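Local coordinates for protein phenol hydroxylase component phL (Pseudomonas stutzeri, PDB 3U52) that probably serves as a component of a multicomponent phenol hydroxylase, an oxygenase that adds a hydroxyl group to phenol, at residues F212-M226 against W285-L297. Residues are numbered along the deposited sequence; the frame is centred on the assembly and turned at random.
Sequences FELTLVQNILIDGMM and WIDHWEPQAYEAL
Glu213 lies between two tryptophans of the facing helix: its methylenes and carboxylate cover Trp285, while OE1 also reaches Trp289. Extended, with CG anti to the backbone N (chi1 -174°), it is laid flat over the Trp285 indole: Glu213 CG stands 3.6 Å from the centroid of the five-membered ring in a CH-pi contact, and the carboxylate stacks with its plane 6° from that of the indole. A glutamate suits this place because its methylenes supply apolar contact while its end accepts a hydrogen bond from Trp289 NE1 to Glu213 OE1 at 2.6 Å. That bond, close to the indole plane and on the anti lone pair of OE1, helps hold the Trp289 ring in its orientation, together with the groups packed on its two faces: branched Val217, with CG2 3.4 Å from Trp289 CG, on one, His288 and Gln292 on the other. Leu216 meets the edge of Trp285, Leu216 CD2 lying 3.6 Å from Trp285 CB. Leu221 CD1 lies 3.7 Å from Trp289 CB and also touches Glu290, whose carboxylate forms a salt bridge with Arg314. Farther along, small Ala293 admits flexible Met225, a knob among Glu290, Ala293, Tyr294 and Leu297; Met225 CE presses on Ala293 CB at 3.4 Å, closer than usual van der Waals contact. Within this interface 212-226 widens into a pi-type turn at 216-222, and 285-297 is kinked around Pro291 and Gln292, proline having no N-H for the turn before. The segments cross at -37°, joining helices 211-240 and 276-302 in a mainly helical, ferritin-like fold probably shared with beta subunits of related diiron monooxygenases.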
ATOM      1  N   PHE D 212      31.622 -23.164  -3.465  1.00 20.79           N
ATOM      2  CA  PHE D 212      32.426 -21.962  -3.256  1.00 21.73           C
ATOM      3  C   PHE D 212      33.513 -21.775  -4.319  1.00 21.63           C
ATOM      4  O   PHE D 212      33.705 -20.662  -4.818  1.00 20.48           O
ATOM      5  CB  PHE D 212      32.997 -21.802  -1.845  1.00 22.58           C
ATOM      6  CG  PHE D 212      33.278 -20.359  -1.517  1.00 22.89           C
ATOM      7  CD1 PHE D 212      32.305 -19.591  -0.885  1.00 24.28           C
ATOM      8  CD2 PHE D 212      34.479 -19.733  -1.939  1.00 21.87           C
ATOM      9  CE1 PHE D 212      32.531 -18.215  -0.604  1.00 25.01           C
ATOM     10  CE2 PHE D 212      34.720 -18.369  -1.687  1.00 24.62           C
ATOM     11  CZ  PHE D 212      33.745 -17.604  -0.989  1.00 24.63           C
ATOM     12  N   GLU D 213      34.159 -22.878  -4.712  1.00 21.13           N
ATOM     13  CA  GLU D 213      35.050 -22.841  -5.877  1.00 22.11           C
ATOM     14  C   GLU D 213      34.278 -22.221  -7.048  1.00 22.06           C
ATOM     15  O   GLU D 213      34.767 -21.310  -7.708  1.00 22.63           O
ATOM     16  CB  GLU D 213      35.564 -24.245  -6.252  1.00 22.55           C
ATOM     17  CG  GLU D 213      36.625 -24.219  -7.371  1.00 23.14           C
ATOM     18  CD  GLU D 213      37.061 -25.599  -7.848  1.00 26.56           C
ATOM     19  OE1 GLU D 213      37.809 -25.632  -8.864  1.00 28.71           O
ATOM     20  OE2 GLU D 213      36.697 -26.625  -7.222  1.00 23.80           O
ATOM     21  N   LEU D 214      33.050 -22.706  -7.276  1.00 22.33           N
ATOM     22  CA  LEU D 214      32.213 -22.189  -8.352  1.00 23.29           C
ATOM     23  C   LEU D 214      31.881 -20.695  -8.232  1.00 22.86           C
ATOM     24  O   LEU D 214      31.995 -19.967  -9.227  1.00 22.91           O
ATOM     25  CB  LEU D 214      30.918 -23.005  -8.490  1.00 23.83           C
ATOM     26  CG  LEU D 214      30.137 -22.816  -9.783  1.00 24.40           C
ATOM     27  CD1 LEU D 214      30.947 -22.932 -11.051  1.00 21.11           C
ATOM     28  CD2 LEU D 214      28.971 -23.774  -9.779  1.00 26.29           C
ATOM     29  N   THR D 215      31.468 -20.230  -7.046  1.00 22.86           N
ATOM     30  CA  THR D 215      31.155 -18.788  -6.925  1.00 23.15           C
ATOM     31  C   THR D 215      32.390 -17.900  -7.182  1.00 24.12           C
ATOM     32  O   THR D 215      32.298 -16.853  -7.849  1.00 24.06           O
ATOM     33  CB  THR D 215      30.417 -18.425  -5.596  1.00 22.86           C
ATOM     34  OG1 THR D 215      29.815 -17.142  -5.754  1.00 21.21           O
ATOM     35  CG2 THR D 215      31.343 -18.317  -4.423  1.00 23.34           C
ATOM     36  N   LEU D 216      33.532 -18.322  -6.645  1.00 23.91           N
ATOM     37  CA  LEU D 216      34.819 -17.669  -6.851  1.00 24.61           C
ATOM     38  C   LEU D 216      35.153 -17.547  -8.329  1.00 24.02           C
ATOM     39  O   LEU D 216      35.510 -16.481  -8.796  1.00 25.08           O
ATOM     40  CB  LEU D 216      35.932 -18.475  -6.145  1.00 24.32           C
ATOM     41  CG  LEU D 216      37.411 -18.093  -6.413  1.00 26.07           C
ATOM     42  CD1 LEU D 216      37.701 -16.709  -5.894  1.00 29.22           C
ATOM     43  CD2 LEU D 216      38.292 -19.056  -5.699  1.00 28.62           C
ATOM     44  N   VAL D 217      35.068 -18.648  -9.062  1.00 23.35           N
ATOM     45  CA  VAL D 217      35.463 -18.667 -10.479  1.00 24.05           C
ATOM     46  C   VAL D 217      34.515 -17.829 -11.313  1.00 24.36           C
ATOM     47  O   VAL D 217      34.953 -16.976 -12.121  1.00 25.37           O
ATOM     48  CB  VAL D 217      35.474 -20.111 -11.032  1.00 23.50           C
ATOM     49  CG1 VAL D 217      35.797 -20.102 -12.523  1.00 25.27           C
ATOM     50  CG2 VAL D 217      36.490 -20.955 -10.241  1.00 26.30           C
ATOM     51  N   GLN D 218      33.222 -18.098 -11.147  1.00 24.51           N
ATOM     52  CA  GLN D 218      32.171 -17.371 -11.853  1.00 24.59           C
ATOM     53  C   GLN D 218      32.034 -15.878 -11.438  1.00 25.20           C
ATOM     54  O   GLN D 218      32.116 -14.960 -12.271  1.00 26.37           O
ATOM     55  CB  GLN D 218      30.810 -18.063 -11.663  1.00 25.24           C
ATOM     56  CG  GLN D 218      29.658 -17.364 -12.434  1.00 25.41           C
ATOM     57  CD  GLN D 218      29.895 -17.422 -13.973  1.00 27.38           C
ATOM     58  OE1 GLN D 218      29.607 -18.419 -14.567  1.00 24.95           O
ATOM     59  NE2 GLN D 218      30.357 -16.334 -14.593  1.00 29.56           N
ATOM     60  N   ASN D 219      31.808 -15.658 -10.154  1.00 24.56           N
ATOM     61  CA  ASN D 219      31.362 -14.359  -9.670  1.00 24.91           C
ATOM     62  C   ASN D 219      32.490 -13.381  -9.365  1.00 25.48           C
ATOM     63  O   ASN D 219      32.231 -12.186  -9.307  1.00 24.30           O
ATOM     64  CB  ASN D 219      30.379 -14.515  -8.476  1.00 23.91           C
ATOM     65  CG  ASN D 219      29.074 -15.259  -8.868  1.00 23.53           C
ATOM     66  OD1 ASN D 219      28.645 -16.193  -8.181  1.00 24.99           O
ATOM     67  ND2 ASN D 219      28.469 -14.874  -9.990  1.00 16.92           N
ATOM     68  N   ILE D 220      33.733 -13.882  -9.167  1.00 25.37           N
ATOM     69  CA  ILE D 220      34.902 -13.029  -8.932  1.00 26.63           C
ATOM     70  C   ILE D 220      35.856 -13.061 -10.149  1.00 27.17           C
ATOM     71  O   ILE D 220      36.100 -12.031 -10.788  1.00 28.55           O
ATOM     72  CB  ILE D 220      35.749 -13.428  -7.630  1.00 26.10           C
ATOM     73  CG1 ILE D 220      34.886 -13.647  -6.362  1.00 27.68           C
ATOM     74  CG2 ILE D 220      36.896 -12.403  -7.371  1.00 28.21           C
ATOM     75  CD1 ILE D 220      33.925 -12.535  -6.076  1.00 28.35           C
ATOM     76  N   LEU D 221      36.391 -14.236 -10.466  1.00 27.07           N
ATOM     77  CA  LEU D 221      37.441 -14.332 -11.505  1.00 27.46           C
ATOM     78  C   LEU D 221      36.958 -14.063 -12.944  1.00 27.08           C
ATOM     79  O   LEU D 221      37.502 -13.192 -13.615  1.00 28.93           O
ATOM     80  CB  LEU D 221      38.207 -15.654 -11.417  1.00 26.95           C
ATOM     81  CG  LEU D 221      38.887 -16.024 -10.079  1.00 26.90           C
ATOM     82  CD1 LEU D 221      39.525 -17.425 -10.231  1.00 28.79           C
ATOM     83  CD2 LEU D 221      39.880 -14.973  -9.509  1.00 24.68           C
ATOM     84  N   ILE D 222      35.934 -14.753 -13.422  1.00 25.99           N
ATOM     85  CA  ILE D 222      35.463 -14.493 -14.786  1.00 26.32           C
ATOM     86  C   ILE D 222      34.820 -13.081 -14.902  1.00 26.48           C
ATOM     87  O   ILE D 222      35.242 -12.254 -15.703  1.00 27.25           O
ATOM     88  CB  ILE D 222      34.498 -15.595 -15.257  1.00 26.21           C
ATOM     89  CG1 ILE D 222      35.277 -16.927 -15.476  1.00 26.67           C
ATOM     90  CG2 ILE D 222      33.846 -15.197 -16.559  1.00 26.99           C
ATOM     91  CD1 ILE D 222      34.390 -18.144 -15.478  1.00 24.44           C
ATOM     92  N   ASP D 223      33.836 -12.807 -14.051  1.00 26.85           N
ATOM     93  CA  ASP D 223      33.116 -11.530 -14.080  1.00 27.44           C
ATOM     94  C   ASP D 223      34.036 -10.350 -13.787  1.00 26.82           C
ATOM     95  O   ASP D 223      33.868  -9.292 -14.374  1.00 26.54           O
ATOM     96  CB  ASP D 223      31.948 -11.546 -13.076  1.00 28.16           C
ATOM     97  CG  ASP D 223      30.823 -12.527 -13.481  1.00 33.02           C
ATOM     98  OD1 ASP D 223      30.891 -13.202 -14.551  1.00 37.45           O
ATOM     99  OD2 ASP D 223      29.846 -12.660 -12.697  1.00 36.70           O
ATOM    100  N   GLY D 224      34.996 -10.528 -12.882  1.00 26.35           N
ATOM    101  CA  GLY D 224      35.851  -9.441 -12.463  1.00 27.02           C
ATOM    102  C   GLY D 224      36.897  -9.014 -13.477  1.00 27.55           C
ATOM    103  O   GLY D 224      37.586  -7.996 -13.288  1.00 28.57           O
ATOM    104  N   MET D 225      37.038  -9.790 -14.545  1.00 27.42           N
ATOM    105  CA  MET D 225      37.890  -9.414 -15.663  1.00 28.01           C
ATOM    106  C   MET D 225      37.009  -9.121 -16.852  1.00 27.62           C
ATOM    107  O   MET D 225      37.236  -8.126 -17.550  1.00 28.01           O
ATOM    108  CB  MET D 225      38.856 -10.567 -16.011  1.00 29.09           C
ATOM    109  CG  MET D 225      40.245 -10.444 -15.371  1.00 32.82           C
ATOM    110  SD  MET D 225      41.361 -11.737 -15.986  1.00 42.74           S
ATOM    111  CE  MET D 225      40.829 -13.132 -14.987  1.00 36.21           C
ATOM    112  N   MET D 226      35.990  -9.965 -17.075  1.00 26.83           N
ATOM    113  CA  MET D 226      35.097  -9.804 -18.235  1.00 27.22           C
ATOM    114  C   MET D 226      34.312  -8.486 -18.297  1.00 26.26           C
ATOM    115  O   MET D 226      34.257  -7.833 -19.349  1.00 24.69           O
ATOM    116  CB  MET D 226      34.106 -10.960 -18.324  1.00 27.19           C
ATOM    117  CG  MET D 226      33.142 -10.828 -19.487  1.00 30.30           C
ATOM    118  SD  MET D 226      32.210 -12.335 -19.702  1.00 36.86           S
ATOM    119  CE  MET D 226      31.131 -12.204 -18.251  1.00 31.62           C
ATOM    120  N   TRP D 285      42.685 -22.270  -5.793  1.00 28.05           N
ATOM    121  CA  TRP D 285      41.652 -22.143  -6.840  1.00 26.54           C
ATOM    122  C   TRP D 285      41.959 -20.973  -7.757  1.00 26.06           C
ATOM    123  O   TRP D 285      41.852 -21.138  -8.955  1.00 26.65           O
ATOM    124  CB  TRP D 285      40.227 -22.055  -6.279  1.00 25.35           C
ATOM    125  CG  TRP D 285      39.749 -23.293  -5.620  1.00 24.68           C
ATOM    126  CD1 TRP D 285      40.104 -24.586  -5.901  1.00 25.63           C
ATOM    127  CD2 TRP D 285      38.803 -23.359  -4.554  1.00 25.71           C
ATOM    128  NE1 TRP D 285      39.429 -25.460  -5.063  1.00 24.55           N
ATOM    129  CE2 TRP D 285      38.624 -24.729  -4.229  1.00 26.15           C
ATOM    130  CE3 TRP D 285      38.080 -22.382  -3.831  1.00 26.77           C
ATOM    131  CZ2 TRP D 285      37.759 -25.150  -3.202  1.00 25.42           C
ATOM    132  CZ3 TRP D 285      37.210 -22.805  -2.829  1.00 24.50           C
ATOM    133  CH2 TRP D 285      37.076 -24.174  -2.508  1.00 25.29           C
ATOM    134  N   ILE D 286      42.393 -19.824  -7.218  1.00 25.32           N
ATOM    135  CA  ILE D 286      42.810 -18.699  -8.101  1.00 26.68           C
ATOM    136  C   ILE D 286      43.971 -19.092  -9.062  1.00 27.99           C
ATOM    137  O   ILE D 286      43.982 -18.745 -10.236  1.00 27.06           O
ATOM    138  CB  ILE D 286      43.215 -17.456  -7.248  1.00 27.12           C
ATOM    139  CG1 ILE D 286      42.015 -16.912  -6.465  1.00 24.80           C
ATOM    140  CG2 ILE D 286      43.861 -16.363  -8.094  1.00 27.91           C
ATOM    141  CD1 ILE D 286      42.415 -16.097  -5.267  1.00 26.52           C
ATOM    142  N   ASP D 287      44.975 -19.804  -8.535  1.00 29.69           N
ATOM    143  CA  ASP D 287      46.119 -20.252  -9.356  1.00 29.80           C
ATOM    144  C   ASP D 287      45.680 -21.146 -10.500  1.00 28.43           C
ATOM    145  O   ASP D 287      46.197 -21.037 -11.606  1.00 26.64           O
ATOM    146  CB  ASP D 287      47.146 -21.047  -8.531  1.00 30.47           C
ATOM    147  CG  ASP D 287      47.889 -20.215  -7.495  1.00 34.17           C
ATOM    148  OD1 ASP D 287      47.963 -18.959  -7.571  1.00 41.97           O
ATOM    149  OD2 ASP D 287      48.422 -20.861  -6.580  1.00 37.21           O
ATOM    150  N   HIS D 288      44.753 -22.054 -10.223  1.00 27.83           N
ATOM    151  CA  HIS D 288      44.179 -22.907 -11.283  1.00 28.32           C
ATOM    152  C   HIS D 288      43.292 -22.144 -12.304  1.00 28.36           C
ATOM    153  O   HIS D 288      43.400 -22.321 -13.541  1.00 29.04           O
ATOM    154  CB  HIS D 288      43.430 -24.083 -10.668  1.00 27.35           C
ATOM    155  CG  HIS D 288      42.990 -25.088 -11.681  1.00 31.66           C
ATOM    156  ND1 HIS D 288      43.880 -25.825 -12.434  1.00 34.77           N
ATOM    157  CD2 HIS D 288      41.755 -25.463 -12.094  1.00 35.84           C
ATOM    158  CE1 HIS D 288      43.216 -26.616 -13.261  1.00 37.17           C
ATOM    159  NE2 HIS D 288      41.922 -26.419 -13.075  1.00 34.29           N
ATOM    160  N   TRP D 289      42.407 -21.280 -11.794  1.00 27.08           N
ATOM    161  CA  TRP D 289      41.364 -20.722 -12.660  1.00 25.46           C
ATOM    162  C   TRP D 289      41.601 -19.346 -13.209  1.00 25.09           C
ATOM    163  O   TRP D 289      41.134 -19.047 -14.300  1.00 24.45           O
ATOM    164  CB  TRP D 289      40.027 -20.714 -11.904  1.00 24.54           C
ATOM    165  CG  TRP D 289      39.442 -22.055 -11.644  1.00 22.63           C
ATOM    166  CD1 TRP D 289      39.451 -22.743 -10.467  1.00 23.64           C
ATOM    167  CD2 TRP D 289      38.695 -22.837 -12.556  1.00 21.77           C
ATOM    168  NE1 TRP D 289      38.754 -23.916 -10.597  1.00 22.01           N
ATOM    169  CE2 TRP D 289      38.269 -23.984 -11.871  1.00 24.27           C
ATOM    170  CE3 TRP D 289      38.306 -22.664 -13.888  1.00 21.98           C
ATOM    171  CZ2 TRP D 289      37.499 -24.968 -12.484  1.00 25.87           C
ATOM    172  CZ3 TRP D 289      37.553 -23.628 -14.486  1.00 22.31           C
ATOM    173  CH2 TRP D 289      37.155 -24.772 -13.791  1.00 21.87           C
ATOM    174  N   GLU D 290      42.287 -18.469 -12.474  1.00 24.77           N
ATOM    175  CA  GLU D 290      42.454 -17.097 -12.978  1.00 26.04           C
ATOM    176  C   GLU D 290      43.127 -16.993 -14.377  1.00 26.79           C
ATOM    177  O   GLU D 290      42.667 -16.220 -15.224  1.00 26.74           O
ATOM    178  CB  GLU D 290      43.074 -16.164 -11.923  1.00 25.72           C
ATOM    179  CG  GLU D 290      43.190 -14.709 -12.361  1.00 31.50           C
ATOM    180  CD  GLU D 290      44.499 -14.403 -13.131  1.00 39.31           C
ATOM    181  OE1 GLU D 290      45.230 -15.364 -13.463  1.00 41.70           O
ATOM    182  OE2 GLU D 290      44.813 -13.207 -13.392  1.00 42.13           O
ATOM    183  N   PRO D 291      44.214 -17.771 -14.634  1.00 27.42           N
ATOM    184  CA  PRO D 291      44.833 -17.746 -15.959  1.00 27.21           C
ATOM    185  C   PRO D 291      43.945 -18.363 -17.034  1.00 26.98           C
ATOM    186  O   PRO D 291      44.118 -18.070 -18.194  1.00 27.91           O
ATOM    187  CB  PRO D 291      46.107 -18.608 -15.769  1.00 27.29           C
ATOM    188  CG  PRO D 291      46.342 -18.666 -14.297  1.00 27.70           C
ATOM    189  CD  PRO D 291      44.967 -18.633 -13.695  1.00 27.68           C
ATOM    190  N   GLN D 292      43.013 -19.233 -16.671  1.00 27.68           N
ATOM    191  CA  GLN D 292      42.061 -19.741 -17.664  1.00 29.03           C
ATOM    192  C   GLN D 292      41.050 -18.672 -18.074  1.00 29.04           C
ATOM    193  O   GLN D 292      40.653 -18.606 -19.224  1.00 28.86           O
ATOM    194  CB  GLN D 292      41.334 -20.944 -17.117  1.00 29.13           C
ATOM    195  CG  GLN D 292      42.262 -22.126 -16.933  1.00 30.93           C
ATOM    196  CD  GLN D 292      41.529 -23.311 -16.463  1.00 33.89           C
ATOM    197  OE1 GLN D 292      40.670 -23.841 -17.176  1.00 33.98           O
ATOM    198  NE2 GLN D 292      41.844 -23.757 -15.249  1.00 37.75           N
ATOM    199  N   ALA D 293      40.663 -17.834 -17.104  1.00 29.51           N
ATOM    200  CA  ALA D 293      39.802 -16.672 -17.314  1.00 29.21           C
ATOM    201  C   ALA D 293      40.470 -15.653 -18.228  1.00 30.01           C
ATOM    202  O   ALA D 293      39.856 -15.141 -19.177  1.00 28.75           O
ATOM    203  CB  ALA D 293      39.419 -16.038 -15.963  1.00 29.01           C
ATOM    204  N   TYR D 294      41.741 -15.383 -17.969  1.00 29.93           N
ATOM    205  CA  TYR D 294      42.536 -14.488 -18.815  1.00 31.36           C
ATOM    206  C   TYR D 294      42.707 -15.029 -20.224  1.00 31.66           C
ATOM    207  O   TYR D 294      42.510 -14.315 -21.222  1.00 31.77           O
ATOM    208  CB  TYR D 294      43.914 -14.326 -18.170  1.00 32.19           C
ATOM    209  CG  TYR D 294      44.887 -13.542 -19.005  1.00 34.46           C
ATOM    210  CD1 TYR D 294      44.900 -12.151 -18.952  1.00 35.74           C
ATOM    211  CD2 TYR D 294      45.796 -14.200 -19.861  1.00 36.81           C
ATOM    212  CE1 TYR D 294      45.819 -11.409 -19.714  1.00 39.24           C
ATOM    213  CE2 TYR D 294      46.712 -13.473 -20.643  1.00 38.12           C
ATOM    214  CZ  TYR D 294      46.728 -12.085 -20.547  1.00 38.39           C
ATOM    215  OH  TYR D 294      47.626 -11.363 -21.283  1.00 40.05           O
ATOM    216  N   GLU D 295      43.056 -16.303 -20.313  1.00 32.40           N
ATOM    217  CA  GLU D 295      43.246 -16.919 -21.615  1.00 33.77           C
ATOM    218  C   GLU D 295      41.939 -17.028 -22.421  1.00 32.99           C
ATOM    219  O   GLU D 295      41.958 -16.982 -23.665  1.00 33.73           O
ATOM    220  CB  GLU D 295      43.994 -18.266 -21.471  1.00 34.30           C
ATOM    221  CG  GLU D 295      43.156 -19.533 -21.681  1.00 38.93           C
ATOM    222  CD  GLU D 295      44.008 -20.794 -21.924  1.00 45.54           C
ATOM    223  OE1 GLU D 295      43.859 -21.377 -23.033  1.00 46.98           O
ATOM    224  OE2 GLU D 295      44.816 -21.192 -21.017  1.00 46.22           O
ATOM    225  N   ALA D 296      40.796 -17.141 -21.730  1.00 32.37           N
ATOM    226  CA  ALA D 296      39.487 -17.166 -22.412  1.00 29.93           C
ATOM    227  C   ALA D 296      39.070 -15.792 -22.966  1.00 29.35           C
ATOM    228  O   ALA D 296      38.372 -15.703 -23.971  1.00 28.44           O
ATOM    229  CB  ALA D 296      38.423 -17.726 -21.495  1.00 29.73           C
ATOM    230  N   LEU D 297      39.476 -14.730 -22.282  1.00 28.37           N
ATOM    231  CA  LEU D 297      39.218 -13.371 -22.707  1.00 27.60           C
ATOM    232  C   LEU D 297      40.207 -12.863 -23.745  1.00 28.22           C
ATOM    233  O   LEU D 297      39.915 -11.920 -24.440  1.00 27.84           O
ATOM    234  CB  LEU D 297      39.238 -12.450 -21.495  1.00 27.33           C
ATOM    235  CG  LEU D 297      38.069 -12.733 -20.545  1.00 27.16           C
ATOM    236  CD1 LEU D 297      38.313 -12.086 -19.245  1.00 26.72           C
ATOM    237  CD2 LEU D 297      36.673 -12.302 -21.179  1.00 23.88           C
TER